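Local coordinates for 3,4-dihydroxy-2-butanone 4-phosphate synthase (Acinetobacter baumannii, PDB 6MNZ), which probably converts D-ribulose 5-phosphate to formate and 3,4-dihydroxy-2-butanone 4-phosphate, a step of riboflavin biosynthesis that uses magnesium or manganese, at residues V19-D24 with D32-A37. Numbering follows the deposited sequence.
Sequences VILMDD and DLVIAA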
ATOM      1  N   VAL A  19      15.658 -19.775 -23.856  1.00 20.07           N
ATOM      2  CA  VAL A  19      14.390 -20.446 -23.609  1.00 25.39           C
ATOM      3  C   VAL A  19      13.301 -19.387 -23.618  1.00 25.60           C
ATOM      4  O   VAL A  19      13.551 -18.218 -23.319  1.00 36.43           O
ATOM      5  CB  VAL A  19      14.392 -21.229 -22.274  1.00 46.96           C
ATOM      6  CG1 VAL A  19      15.434 -22.341 -22.304  1.00 41.07           C
ATOM      7  CG2 VAL A  19      14.639 -20.289 -21.104  1.00 49.84           C
ATOM      8  N   ILE A  20      12.125 -19.769 -24.104  1.00 27.00           N
ATOM      9  CA  ILE A  20      10.978 -18.871 -24.147  1.00 26.58           C
ATOM     10  C   ILE A  20      10.142 -19.091 -22.895  1.00 26.57           C
ATOM     11  O   ILE A  20       9.892 -20.234 -22.495  1.00 37.21           O
ATOM     12  CB  ILE A  20      10.141 -19.104 -25.416  1.00 30.06           C
ATOM     13  CG1 ILE A  20      10.968 -18.794 -26.663  1.00 35.21           C
ATOM     14  CG2 ILE A  20       8.889 -18.243 -25.391  1.00 40.22           C
ATOM     15  CD1 ILE A  20      10.339 -19.279 -27.946  1.00 52.33           C
ATOM     16  N   LEU A  21       9.770 -17.996 -22.238  1.00 31.47           N
ATOM     17  CA  LEU A  21       8.960 -18.038 -21.027  1.00 34.54           C
ATOM     18  C   LEU A  21       7.717 -17.191 -21.248  1.00 36.49           C
ATOM     19  O   LEU A  21       7.819 -15.993 -21.533  1.00 37.11           O
ATOM     20  CB  LEU A  21       9.746 -17.534 -19.815  1.00 41.24           C
ATOM     21  CG  LEU A  21      10.394 -18.610 -18.938  1.00 36.04           C
ATOM     22  CD1 LEU A  21      11.284 -17.970 -17.883  1.00 54.24           C
ATOM     23  CD2 LEU A  21       9.344 -19.495 -18.280  1.00 44.28           C
ATOM     24  N   MET A  22       6.552 -17.794 -21.045  1.00 28.30           N
ATOM     25  CA  MET A  22       5.286 -17.081 -21.085  1.00 27.24           C
ATOM     26  C   MET A  22       4.809 -16.818 -19.665  1.00 34.69           C
ATOM     27  O   MET A  22       4.902 -17.689 -18.795  1.00 44.18           O
ATOM     28  CB  MET A  22       4.228 -17.882 -21.843  1.00 37.84           C
ATOM     29  CG  MET A  22       4.575 -18.148 -23.293  1.00 48.89           C
ATOM     30  SD  MET A  22       3.269 -19.040 -24.165  1.00 52.66           S
ATOM     31  CE  MET A  22       3.754 -20.733 -23.856  1.00 37.86           C
ATOM     32  N   ASP A  23       4.214 -15.648 -19.462  1.00 38.27           N
ATOM     33  CA  ASP A  23       3.476 -15.376 -18.242  1.00 29.02           C
ATOM     34  C   ASP A  23       2.004 -15.723 -18.441  1.00 31.32           C
ATOM     35  O   ASP A  23       1.587 -16.206 -19.497  1.00 39.25           O
ATOM     36  CB  ASP A  23       3.649 -13.916 -17.835  1.00 32.71           C
ATOM     37  CG  ASP A  23       2.922 -12.964 -18.764  1.00 31.29           C
ATOM     38  OD1 ASP A  23       2.746 -13.318 -19.952  1.00 26.38           O
ATOM     39  OD2 ASP A  23       2.300 -12.013 -18.245  1.00 27.52           O
ATOM     40  N   ASP A  24       1.220 -15.559 -17.379  1.00 34.44           N
ATOM     41  CA  ASP A  24      -0.185 -15.938 -17.414  1.00 32.18           C
ATOM     42  C   ASP A  24      -0.890 -15.253 -18.576  1.00 31.77           C
ATOM     43  O   ASP A  24      -0.631 -14.086 -18.883  1.00 37.18           O
ATOM     44  CB  ASP A  24      -0.863 -15.575 -16.091  1.00 36.02           C
ATOM     45  CG  ASP A  24      -0.583 -16.589 -15.001  1.00 29.51           C
ATOM     46  OD1 ASP A  24       0.385 -17.362 -15.146  1.00 30.17           O
ATOM     47  OD2 ASP A  24      -1.352 -16.644 -14.021  1.00 32.90           O
ATOM     48  N   ASP A  32       8.987 -14.268 -23.850  1.00 20.23           N
ATOM     49  CA  ASP A  32      10.322 -13.689 -23.819  1.00 29.16           C
ATOM     50  C   ASP A  32      11.343 -14.789 -24.060  1.00 29.79           C
ATOM     51  O   ASP A  32      11.375 -15.778 -23.319  1.00 36.09           O
ATOM     52  CB  ASP A  32      10.601 -13.005 -22.479  1.00 31.55           C
ATOM     53  CG  ASP A  32       9.765 -11.763 -22.272  1.00 23.47           C
ATOM     54  OD1 ASP A  32       8.628 -11.716 -22.785  1.00 33.14           O
ATOM     55  OD2 ASP A  32      10.175 -10.913 -21.456  1.00 27.81           O
ATOM     56  N   LEU A  33      12.258 -14.552 -24.995  1.00 31.12           N
ATOM     57  CA  LEU A  33      13.558 -15.203 -24.934  1.00 29.65           C
ATOM     58  C   LEU A  33      14.230 -14.885 -23.605  1.00 29.39           C
ATOM     59  O   LEU A  33      14.026 -13.812 -23.033  1.00 31.32           O
ATOM     60  CB  LEU A  33      14.445 -14.745 -26.090  1.00 40.23           C
ATOM     61  CG  LEU A  33      13.963 -15.033 -27.512  1.00 44.95           C
ATOM     62  CD1 LEU A  33      14.843 -14.291 -28.511  1.00 25.19           C
ATOM     63  CD2 LEU A  33      13.960 -16.526 -27.803  1.00 48.56           C
ATOM     64  N   VAL A  34      14.876 -15.896 -23.028  1.00 29.99           N
ATOM     65  CA  VAL A  34      15.490 -15.793 -21.708  1.00 24.46           C
ATOM     66  C   VAL A  34      16.796 -16.570 -21.750  1.00 34.39           C
ATOM     67  O   VAL A  34      16.819 -17.722 -22.198  1.00 42.74           O
ATOM     68  CB  VAL A  34      14.585 -16.339 -20.591  1.00 39.26           C
ATOM     69  CG1 VAL A  34      15.198 -16.062 -19.218  1.00 40.90           C
ATOM     70  CG2 VAL A  34      13.195 -15.739 -20.692  1.00 40.79           C
ATOM     71  N   ILE A  35      17.898 -15.898 -21.425  1.00 39.33           N
ATOM     72  CA  ILE A  35      19.211 -16.526 -21.377  1.00 45.63           C
ATOM     73  C   ILE A  35      19.917 -16.072 -20.108  1.00 36.63           C
ATOM     74  O   ILE A  35      19.717 -14.951 -19.631  1.00 39.82           O
ATOM     75  CB  ILE A  35      20.051 -16.184 -22.628  1.00 39.28           C
ATOM     76  CG1 ILE A  35      21.408 -16.888 -22.573  1.00 45.62           C
ATOM     77  CG2 ILE A  35      20.234 -14.674 -22.755  1.00 44.62           C
ATOM     78  CD1 ILE A  35      22.200 -16.773 -23.860  1.00 51.70           C
ATOM     79  N   ALA A  36      20.760 -16.948 -19.568  1.00 31.85           N
ATOM     80  CA  ALA A  36      21.566 -16.590 -18.410  1.00 35.60           C
ATOM     81  C   ALA A  36      22.487 -15.429 -18.757  1.00 46.20           C
ATOM     82  O   ALA A  36      23.314 -15.533 -19.668  1.00 59.91           O
ATOM     83  CB  ALA A  36      22.380 -17.791 -17.933  1.00 29.09           C
ATOM     84  N   ALA A  37      22.329 -14.315 -18.038  1.00 42.49           N
ATOM     85  CA  ALA A  37      23.151 -13.139 -18.295  1.00 37.41           C
ATOM     86  C   ALA A  37      24.635 -13.471 -18.253  1.00 38.87           C
ATOM     87  O   ALA A  37      25.418 -12.910 -19.027  1.00 55.66           O
ATOM     88  CB  ALA A  37      22.825 -12.044 -17.277  1.00 35.37           C
TER
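Val19 and Leu21 pair with Val34 and Asp32 as the two hydrogen-bonded rungs of an antiparallel beta hairpin, strands 19-22 and 31-36 of the DHBP synthase part of the chain. At the Asp32 rung, Leu21 N gives to Asp32 O at 2.9 Å (N-H...O 155°), and Asp32 N returns a bond to Leu21 O at 3.1 Å. At the other rung Val19 N reaches Val34 O at 2.9 Å, whereas the return bond from Val34 N to Val19 O is weak, bent to 122°. Between them lies the non-hydrogen-bonded pair Ile20-Leu33, where Ile20 CA makes a CA-H...O contact with Asp32 O.

Apolar packing falls on both faces. On one, with CG1 anti to the backbone N (chi1 -173°), Val34 turns CG2 to the side of its own N, 4.0 Å from Leu21 CB, while Val19 CG2 meets Val34 CB; Leu150 of helix 143-153 packs on Val19 and Leu21. On the other, Ile20 CG1 touches Leu33 CD2 at 3.9 Å; Ile20 also packs on Phe181 of helix 175-184, and Leu33 on Phe47 of helix 42-52.

Asp32 shares the face of Val34 and Leu21, and its side chain comes about 3 Å from that of His143, a predicted metal ligand, and about 4 Å from that of Glu164, predicted to be essential for activity, nearest atoms. Two backbone bonds with Leu21 thus fix the main chain of Asp32, whose position is consistent with its predicted role in binding D-ribulose 5-phosphate.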